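PDB 7AJ0: arylsulfatase from Pseudoalteromonas sp. MB47, which hydrolyses sulfate ester groups of the algal polysaccharide fucoidan, probably from chain ends, and assembles into a hexamer. Local coordinates for residues 181-184 against 185-189; 330-333 against 334-338; 466-470 against 471-475; 478-481 against 482-486. All blocks are in the same frame, centred on the assembly; numbering follows the deposited sequence.

The four contacts are local turns that follow one another along the chain. Contact 1, at helix 183-187, and contact 2, in the loop between strand 318-324 and helix 350-353, lie in the sulfatase domain with centres about 16 Å apart, near the bound calcium ion. Contact 3 ends strand 466-469, an edge strand of the four-stranded antiparallel sheet within this chain, and contact 4 sits in the loop leading on to helix 489-505. These last two have centres about 10 Å apart and touch through Val-467 and Ser-479. Within one chain, contacts 1 and 4 are about 43 Å apart between centres, yet all four contacts reach other subunits and so help to build the hexamer.

Contact 1: 181-184 against 185-189; sequences SVQS and DYTQF
Ser-181 and Asp-185 meet through their side chains: OG of Ser-181 donates to OD2 of Asp-185 at 2.8 Å, on the anti lone pair. Asp-185 carries CG opposite its own backbone N (chi1 -171°), which swings the carboxylate back toward Ser-181. OD1 of Asp-185 receives a weak bond from NE2 of Gln-188 at 3.1 Å. With an alanine here the hydroxyl of Ser-181 would probably lose its acceptor, and the Gln-188 amide would be freer to turn. Because Asp-185 stands in the first turn of the helix, the peptide dipoles would probably favour its negative charge.

The backbone bonds form the helical turn. Asp-185 N reaches Val-182 O at 3.0 Å, from above the carbonyl plane. Gln-183 O is gripped twice, by Tyr-186 N at 2.9 Å and by Thr-187 N at 3.1 Å, the latter in the carbonyl plane. Gln-188 N continues the pattern to Ser-184 O.

The remaining side-chain contacts are slight: the Thr-187 side chain crosses that of Gln-183 at about a right angle, CG2 3.7 Å from NE2, and the Tyr-186 ring edge lies beside the Val-182 carbonyl oxygen, CD1 3.3 Å from it. Outside the turn, Gln-183 bonds Ser-269 through OE1 and Asp-274 O through NE2, Thr-187 OG1 bonds Asp-274, Tyr-186 OH bonds Gly-215 O and Ser-184 OG bonds Glu-486 of the second subunit. This is the first turn of short helix 183-187, after strand 175-177 of the mixed sheet of the sulfatase fold, with the side chain of Val-182, just before the helix, about 7 Å from the bound calcium ion.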
# COMPACT_ATOMS: atom_id res chain seq x y z
N SER A 181 14.35 -7.26 -36.00
CA SER A 181 13.61 -6.73 -34.84
C SER A 181 13.82 -7.71 -33.65
O SER A 181 14.90 -7.74 -33.11
CB SER A 181 12.14 -6.52 -35.19
OG SER A 181 11.50 -7.73 -35.50
N VAL A 182 12.80 -8.48 -33.30
CA VAL A 182 12.81 -9.21 -32.03
C VAL A 182 11.79 -10.33 -32.10
O VAL A 182 10.87 -10.30 -32.91
CB VAL A 182 12.52 -8.23 -30.85
CG1 VAL A 182 11.15 -7.56 -31.03
CG2 VAL A 182 12.61 -8.94 -29.51
N GLN A 183 11.96 -11.34 -31.24
CA GLN A 183 11.10 -12.52 -31.28
C GLN A 183 9.62 -12.14 -31.18
O GLN A 183 8.78 -12.63 -31.94
CB GLN A 183 11.49 -13.48 -30.15
CG GLN A 183 10.57 -14.68 -29.96
CD GLN A 183 11.05 -15.93 -30.69
OE1 GLN A 183 12.10 -15.92 -31.34
NE2 GLN A 183 10.28 -17.01 -30.58
N SER A 184 9.28 -11.28 -30.21
CA SER A 184 7.88 -10.93 -30.00
C SER A 184 7.25 -10.32 -31.24
O SER A 184 6.03 -10.43 -31.44
CB SER A 184 7.76 -9.97 -28.81
OG SER A 184 8.64 -8.87 -28.96
N ASP A 185 8.05 -9.67 -32.09
CA ASP A 185 7.52 -9.11 -33.32
C ASP A 185 6.98 -10.20 -34.23
O ASP A 185 5.98 -10.01 -34.93
CB ASP A 185 8.60 -8.29 -34.03
CG ASP A 185 8.07 -7.51 -35.21
OD1 ASP A 185 6.83 -7.47 -35.40
OD2 ASP A 185 8.88 -6.92 -35.96
N TYR A 186 7.63 -11.37 -34.23
CA TYR A 186 7.15 -12.49 -35.04
C TYR A 186 5.97 -13.20 -34.38
O TYR A 186 4.98 -13.52 -35.05
CB TYR A 186 8.28 -13.49 -35.28
CG TYR A 186 9.41 -12.99 -36.14
CD1 TYR A 186 10.44 -12.24 -35.60
CD2 TYR A 186 9.46 -13.29 -37.50
CE1 TYR A 186 11.48 -11.78 -36.38
CE2 TYR A 186 10.50 -12.84 -38.29
CZ TYR A 186 11.51 -12.09 -37.73
OH TYR A 186 12.55 -11.63 -38.50
N THR A 187 6.06 -13.45 -33.07
CA THR A 187 5.10 -14.35 -32.43
C THR A 187 3.73 -13.72 -32.25
O THR A 187 2.74 -14.45 -32.13
CB THR A 187 5.64 -14.80 -31.07
OG1 THR A 187 5.93 -13.66 -30.25
CG2 THR A 187 6.91 -15.63 -31.25
N GLN A 188 3.63 -12.39 -32.23
CA GLN A 188 2.33 -11.75 -32.11
C GLN A 188 1.44 -12.05 -33.32
O GLN A 188 0.22 -11.89 -33.23
CB GLN A 188 2.48 -10.24 -31.95
CG GLN A 188 3.12 -9.54 -33.14
CD GLN A 188 3.33 -8.06 -32.90
OE1 GLN A 188 2.75 -7.47 -31.99
NE2 GLN A 188 4.18 -7.45 -33.72
N PHE A 189 2.02 -12.49 -34.43
CA PHE A 189 1.27 -12.86 -35.62
C PHE A 189 1.14 -14.37 -35.78
O PHE A 189 0.68 -14.83 -36.83
CB PHE A 189 1.91 -12.26 -36.87
CG PHE A 189 1.89 -10.75 -36.90
CD1 PHE A 189 0.72 -10.07 -37.16
CD2 PHE A 189 3.04 -10.02 -36.67
CE1 PHE A 189 0.69 -8.69 -37.19
CE2 PHE A 189 3.02 -8.64 -36.69
CZ PHE A 189 1.85 -7.98 -36.95

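Contact 2: 330-333 against 334-338; sequences EDTW and PDSGY
Trp-333 sets one face of its indole over Pro-334, with CB of the proline over the ring centre. CB of Trp-333 is 3.6 Å from OG of Ser-336, a hydroxyl bonded to the backbone of Asn-329. A chi1 of -171° puts CG beside the carbonyl carbon and swings the indole over the proline. The five-membered ring takes a CH-pi contact: CA of Pro-334 stands 3.4 Å from the Trp-333 ring centroid, 18° off the normal. Further along, CD2 of Trp-333 is 3.7 Å from CB of Pro-334, and CZ2 on the six-membered ring is 4.0 Å from the same CB. The peptide between the two residues is cis, which folds the proline back beneath the indole.

Residues 332-335 make a type VIa beta turn, the turn with a cis proline at its third position, closed by Asp-335 N donating to Thr-332 O at 2.8 Å. OG1 of Thr-332 adds a second bond to Asp-335 O at 3.0 Å, arriving from above that carbonyl plane. Asp-335 is itself the centre of an inverse gamma turn, whose Ser-336 N to Pro-334 O bond is weak.

At the pyrrole end of the indole, NE1 donates to Met-472 O of the third subunit, and Arg-450 of Trp-333's own chain makes a cation-pi contact with the ring. The carboxylate of Asp-335 turns from the loop to bond Asn-275.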
# COMPACT_ATOMS: atom_id res chain seq x y z
N GLU A 330 9.99 -9.71 -16.47
CA GLU A 330 8.95 -10.22 -15.58
C GLU A 330 7.55 -9.92 -16.09
O GLU A 330 6.60 -10.58 -15.65
CB GLU A 330 9.13 -9.63 -14.18
CG GLU A 330 10.48 -9.90 -13.55
CD GLU A 330 10.50 -9.64 -12.06
OE1 GLU A 330 9.89 -8.64 -11.62
OE2 GLU A 330 11.12 -10.44 -11.32
N ASP A 331 7.40 -8.96 -17.00
CA ASP A 331 6.06 -8.58 -17.46
C ASP A 331 5.38 -9.70 -18.23
O ASP A 331 4.14 -9.75 -18.27
CB ASP A 331 6.14 -7.32 -18.32
CG ASP A 331 6.55 -6.10 -17.54
OD1 ASP A 331 7.74 -5.99 -17.19
OD2 ASP A 331 5.67 -5.24 -17.28
N THR A 332 6.15 -10.58 -18.87
CA THR A 332 5.59 -11.67 -19.65
C THR A 332 5.57 -12.98 -18.88
O THR A 332 5.51 -14.06 -19.49
CB THR A 332 6.37 -11.84 -20.96
OG1 THR A 332 7.76 -12.05 -20.69
CG2 THR A 332 6.21 -10.62 -21.84
N TRP A 333 5.61 -12.92 -17.55
CA TRP A 333 5.55 -14.12 -16.73
C TRP A 333 4.34 -14.96 -17.13
O TRP A 333 3.27 -14.41 -17.40
CB TRP A 333 5.48 -13.73 -15.25
CG TRP A 333 5.62 -14.89 -14.33
CD1 TRP A 333 6.78 -15.34 -13.76
CD2 TRP A 333 4.58 -15.76 -13.89
NE1 TRP A 333 6.51 -16.45 -12.99
CE2 TRP A 333 5.17 -16.73 -13.05
CE3 TRP A 333 3.20 -15.82 -14.12
CZ2 TRP A 333 4.44 -17.74 -12.44
CZ3 TRP A 333 2.47 -16.83 -13.51
CH2 TRP A 333 3.09 -17.77 -12.68
N PRO A 334 4.46 -16.30 -17.17
CA PRO A 334 5.60 -17.13 -16.76
C PRO A 334 6.65 -17.38 -17.84
O PRO A 334 7.49 -18.25 -17.67
CB PRO A 334 4.92 -18.46 -16.39
CG PRO A 334 3.77 -18.54 -17.35
CD PRO A 334 3.31 -17.12 -17.60
N ASP A 335 6.59 -16.62 -18.93
CA ASP A 335 7.63 -16.69 -19.97
C ASP A 335 8.75 -15.70 -19.63
O ASP A 335 9.03 -14.75 -20.36
CB ASP A 335 7.02 -16.42 -21.34
CG ASP A 335 7.87 -16.97 -22.47
OD1 ASP A 335 8.96 -17.50 -22.19
OD2 ASP A 335 7.44 -16.87 -23.64
N SER A 336 9.39 -15.96 -18.49
CA SER A 336 10.31 -15.01 -17.89
C SER A 336 11.49 -15.73 -17.26
O SER A 336 11.34 -16.80 -16.67
CB SER A 336 9.62 -14.17 -16.80
OG SER A 336 8.44 -13.57 -17.29
N GLY A 337 12.67 -15.13 -17.39
CA GLY A 337 13.84 -15.58 -16.67
C GLY A 337 13.75 -15.21 -15.20
O GLY A 337 12.74 -14.71 -14.70
N TYR A 338 14.85 -15.45 -14.50
CA TYR A 338 14.90 -15.28 -13.05
C TYR A 338 16.12 -14.46 -12.66
O TYR A 338 17.22 -14.66 -13.18
CB TYR A 338 14.96 -16.64 -12.34
CG TYR A 338 15.58 -16.56 -10.97
CD1 TYR A 338 14.88 -15.99 -9.91
CD2 TYR A 338 16.85 -17.06 -10.72
CE1 TYR A 338 15.44 -15.91 -8.65
CE2 TYR A 338 17.41 -16.99 -9.47
CZ TYR A 338 16.71 -16.41 -8.43
OH TYR A 338 17.26 -16.34 -7.18

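Contact 3: 466-470 against 471-475; sequences WVFNL and NMDPK
Asp-473 brings OD2 to the edge of the Phe-468 ring, in its plane, 3.4 Å from CD2; ring and carboxylate are turned 63° from one another. His-440 of the neighbouring strand also meets this ring, its plane almost perpendicular. The second pair of flat groups is the amides of Asn-469 and Asn-471, 55° apart and joined by a water that takes ND2 of Asn-469 at 2.9 Å and, weakly, ND2 of Asn-471, whose stronger partner is Asp-436. CG of Met-472 lies 3.9 Å from CG of Asn-469, the two side chains side by side and pointing the same way.

Asn-469 closes strand 466-469 and turns the chain. Its chi1 near trans (-179°) sends the amide forward, and OD1 accepts weak bonds from Asn-471 N at 2.9 Å and Met-472 N at 3.3 Å; the first makes an Asx turn. The backbone oxygen of Asn-469 fastens the same bend, taking Asp-473 N at 2.7 Å nearly along the C=O axis and, weakly, Met-472 N. Beside it, CG of Pro-474 rests 3.2 Å from Leu-470 O. A leucine in place of Asn-469 would probably leave the backbone N-H of Asn-471 without this acceptor and the bridging water without its stronger amide partner.

Asp-473 also bonds Met-477 N and Ala-478 N and forms a salt bridge with Arg-450 of the third subunit. Its buried carboxylate is thus matched by backbone donors and a charge from another chain, while the weakly positive C-H edge of Phe-468 is likely to give it a further, milder electrostatic contact.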
# COMPACT_ATOMS: atom_id res chain seq x y z
N TRP A 466 18.63 8.11 -3.06
CA TRP A 466 18.57 6.82 -2.40
C TRP A 466 19.93 6.13 -2.52
O TRP A 466 20.58 6.20 -3.57
CB TRP A 466 17.49 5.94 -3.01
CG TRP A 466 16.09 6.44 -2.79
CD1 TRP A 466 15.72 7.72 -2.48
CD2 TRP A 466 14.89 5.68 -2.86
NE1 TRP A 466 14.35 7.79 -2.36
CE2 TRP A 466 13.82 6.55 -2.59
CE3 TRP A 466 14.61 4.34 -3.13
CZ2 TRP A 466 12.49 6.13 -2.58
CZ3 TRP A 466 13.29 3.92 -3.12
CH2 TRP A 466 12.25 4.82 -2.85
N VAL A 467 20.35 5.47 -1.45
CA VAL A 467 21.64 4.78 -1.41
C VAL A 467 21.44 3.39 -0.84
O VAL A 467 20.81 3.23 0.21
CB VAL A 467 22.68 5.56 -0.58
CG1 VAL A 467 23.98 4.78 -0.52
CG2 VAL A 467 22.91 6.94 -1.17
N PHE A 468 21.96 2.39 -1.54
CA PHE A 468 22.00 1.01 -1.08
C PHE A 468 23.45 0.54 -1.10
O PHE A 468 24.11 0.63 -2.14
CB PHE A 468 21.15 0.09 -1.97
CG PHE A 468 19.72 0.51 -2.09
CD1 PHE A 468 19.32 1.41 -3.07
CD2 PHE A 468 18.76 -0.01 -1.24
CE1 PHE A 468 18.00 1.79 -3.19
CE2 PHE A 468 17.43 0.36 -1.36
CZ PHE A 468 17.06 1.26 -2.33
N ASN A 469 23.93 0.04 0.03
CA ASN A 469 25.18 -0.72 0.05
C ASN A 469 24.87 -2.09 -0.55
O ASN A 469 24.25 -2.94 0.10
CB ASN A 469 25.73 -0.84 1.46
CG ASN A 469 27.05 -1.60 1.51
OD1 ASN A 469 27.28 -2.53 0.74
ND2 ASN A 469 27.92 -1.20 2.42
N LEU A 470 25.28 -2.32 -1.79
CA LEU A 470 24.88 -3.54 -2.49
C LEU A 470 25.47 -4.79 -1.84
O LEU A 470 24.94 -5.88 -2.06
CB LEU A 470 25.29 -3.46 -3.96
CG LEU A 470 24.51 -2.46 -4.80
CD1 LEU A 470 25.01 -2.46 -6.24
CD2 LEU A 470 23.01 -2.74 -4.75
N ASN A 471 26.54 -4.66 -1.06
CA ASN A 471 27.03 -5.82 -0.32
C ASN A 471 26.05 -6.20 0.79
O ASN A 471 25.84 -7.39 1.06
CB ASN A 471 28.41 -5.53 0.27
CG ASN A 471 29.49 -5.45 -0.79
OD1 ASN A 471 29.43 -6.14 -1.81
ND2 ASN A 471 30.48 -4.60 -0.55
N MET A 472 25.44 -5.21 1.42
CA MET A 472 24.54 -5.44 2.55
C MET A 472 23.08 -5.52 2.16
O MET A 472 22.31 -6.23 2.82
CB MET A 472 24.72 -4.33 3.59
CG MET A 472 26.13 -4.24 4.16
SD MET A 472 26.67 -5.82 4.84
CE MET A 472 27.93 -6.26 3.67
N ASP A 473 22.67 -4.83 1.10
CA ASP A 473 21.28 -4.81 0.64
C ASP A 473 21.24 -5.06 -0.86
O ASP A 473 20.83 -4.20 -1.64
CB ASP A 473 20.62 -3.49 1.00
CG ASP A 473 19.11 -3.53 0.88
OD1 ASP A 473 18.56 -4.62 0.61
OD2 ASP A 473 18.47 -2.47 1.04
N PRO A 474 21.66 -6.25 -1.31
CA PRO A 474 21.72 -6.50 -2.76
C PRO A 474 20.36 -6.45 -3.42
O PRO A 474 20.26 -6.12 -4.60
CB PRO A 474 22.33 -7.91 -2.86
CG PRO A 474 22.85 -8.23 -1.48
CD PRO A 474 22.01 -7.44 -0.52
N LYS A 475 19.30 -6.77 -2.68
CA LYS A 475 17.94 -6.76 -3.20
C LYS A 475 17.28 -5.39 -3.08
O LYS A 475 16.10 -5.26 -3.39
CB LYS A 475 17.10 -7.81 -2.47
CG LYS A 475 17.70 -9.22 -2.54
CD LYS A 475 16.68 -10.29 -2.17
CE LYS A 475 16.21 -10.17 -0.74
NZ LYS A 475 15.24 -11.26 -0.40
O HOH W 1 30.41 -2.66 2.13

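Contact 4: 478-481 against 482-486; sequences ASTG and HQYFE
Thr-480 and Gln-483 close a type II' beta turn over residues 480-483, with Gly-481 at phi 52° and psi -129° and Gln-483 N donating to Thr-480 O at 3.0 Å. A CB on Gly-481 would run into His-482 N, so glycine suits the corner. A second turn follows at once, Phe-485 N bonding His-482 O at 3.2 Å.

Among the side chains, Thr-480 meets the edge of Tyr-484, the two crossing at about a right angle: CB of Thr-480 lies near the ring plane, 4.1 Å from CD2 of Tyr-484, and CG2 of Thr-480 is 4.1 Å from CE2 of Tyr-484. One face of the same ring has CG of Gln-483 over its centre. The extended Gln-483 chain carries OE1 on to Arg-451 of the fifth subunit, and His-482 ND1 bonds Asp-454 of that subunit. CB of Phe-485 passes 3.8 Å from Gly-481 O, while its ring stacks on Tyr-437.

The turn lies beside edge strand 466-469, where Thr-480 bonds Val-467, and faces the third and fifth subunits. A water sits in the bend, 2.7 Å from OG1 of Thr-480, and accepts from Tyr-484 N at 3.0 Å.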
# COMPACT_ATOMS: atom_id res chain seq x y z
N ALA A 478 15.39 -1.49 1.20
CA ALA A 478 15.08 -0.22 1.87
C ALA A 478 16.32 0.66 1.88
O ALA A 478 17.38 0.25 2.36
CB ALA A 478 14.58 -0.46 3.30
N SER A 479 16.17 1.88 1.36
CA SER A 479 17.30 2.79 1.22
C SER A 479 17.68 3.41 2.55
O SER A 479 16.81 3.73 3.37
CB SER A 479 16.96 3.89 0.21
OG SER A 479 17.87 4.97 0.32
N THR A 480 18.99 3.58 2.76
CA THR A 480 19.51 4.29 3.92
C THR A 480 20.06 5.67 3.57
O THR A 480 20.44 6.41 4.48
CB THR A 480 20.62 3.47 4.60
OG1 THR A 480 21.66 3.19 3.66
CG2 THR A 480 20.05 2.16 5.14
N GLY A 481 20.11 6.02 2.29
CA GLY A 481 20.50 7.36 1.90
C GLY A 481 21.81 7.80 2.51
O GLY A 481 22.82 7.09 2.45
N HIS A 482 21.78 8.98 3.12
CA HIS A 482 22.98 9.61 3.67
C HIS A 482 23.41 9.03 5.01
O HIS A 482 24.48 9.42 5.51
CB HIS A 482 22.72 11.11 3.85
CG HIS A 482 22.01 11.44 5.13
ND1 HIS A 482 20.75 10.96 5.43
CD2 HIS A 482 22.38 12.20 6.19
CE1 HIS A 482 20.38 11.41 6.62
NE2 HIS A 482 21.35 12.16 7.10
N GLN A 483 22.63 8.13 5.60
CA GLN A 483 22.85 7.76 6.99
C GLN A 483 24.26 7.23 7.23
O GLN A 483 24.91 7.58 8.22
CB GLN A 483 21.82 6.73 7.44
CG GLN A 483 21.68 6.63 8.95
CD GLN A 483 20.83 5.45 9.39
OE1 GLN A 483 20.42 4.63 8.57
NE2 GLN A 483 20.57 5.36 10.69
N TYR A 484 24.75 6.38 6.33
CA TYR A 484 26.06 5.76 6.48
C TYR A 484 27.02 6.17 5.36
O TYR A 484 28.04 5.51 5.16
CB TYR A 484 25.94 4.23 6.50
CG TYR A 484 24.98 3.70 7.54
CD1 TYR A 484 25.30 3.72 8.89
CD2 TYR A 484 23.75 3.17 7.17
CE1 TYR A 484 24.43 3.23 9.84
CE2 TYR A 484 22.87 2.68 8.11
CZ TYR A 484 23.21 2.71 9.45
OH TYR A 484 22.33 2.21 10.39
N PHE A 485 26.71 7.24 4.64
CA PHE A 485 27.41 7.57 3.41
C PHE A 485 27.65 9.07 3.28
O PHE A 485 27.74 9.59 2.17
CB PHE A 485 26.63 7.04 2.20
CG PHE A 485 27.45 6.86 0.96
CD1 PHE A 485 28.60 6.09 0.98
CD2 PHE A 485 27.05 7.42 -0.24
CE1 PHE A 485 29.35 5.91 -0.17
CE2 PHE A 485 27.80 7.25 -1.39
CZ PHE A 485 28.95 6.49 -1.35
N GLU A 486 27.75 9.78 4.41
CA GLU A 486 28.03 11.21 4.35
C GLU A 486 29.42 11.47 3.76
O GLU A 486 29.62 12.45 3.03
CB GLU A 486 27.92 11.84 5.73
CG GLU A 486 26.50 12.03 6.22
CD GLU A 486 26.41 12.93 7.44
OE1 GLU A 486 27.47 13.42 7.90
OE2 GLU A 486 25.29 13.17 7.93
O HOH W 2 23.49 5.22 3.82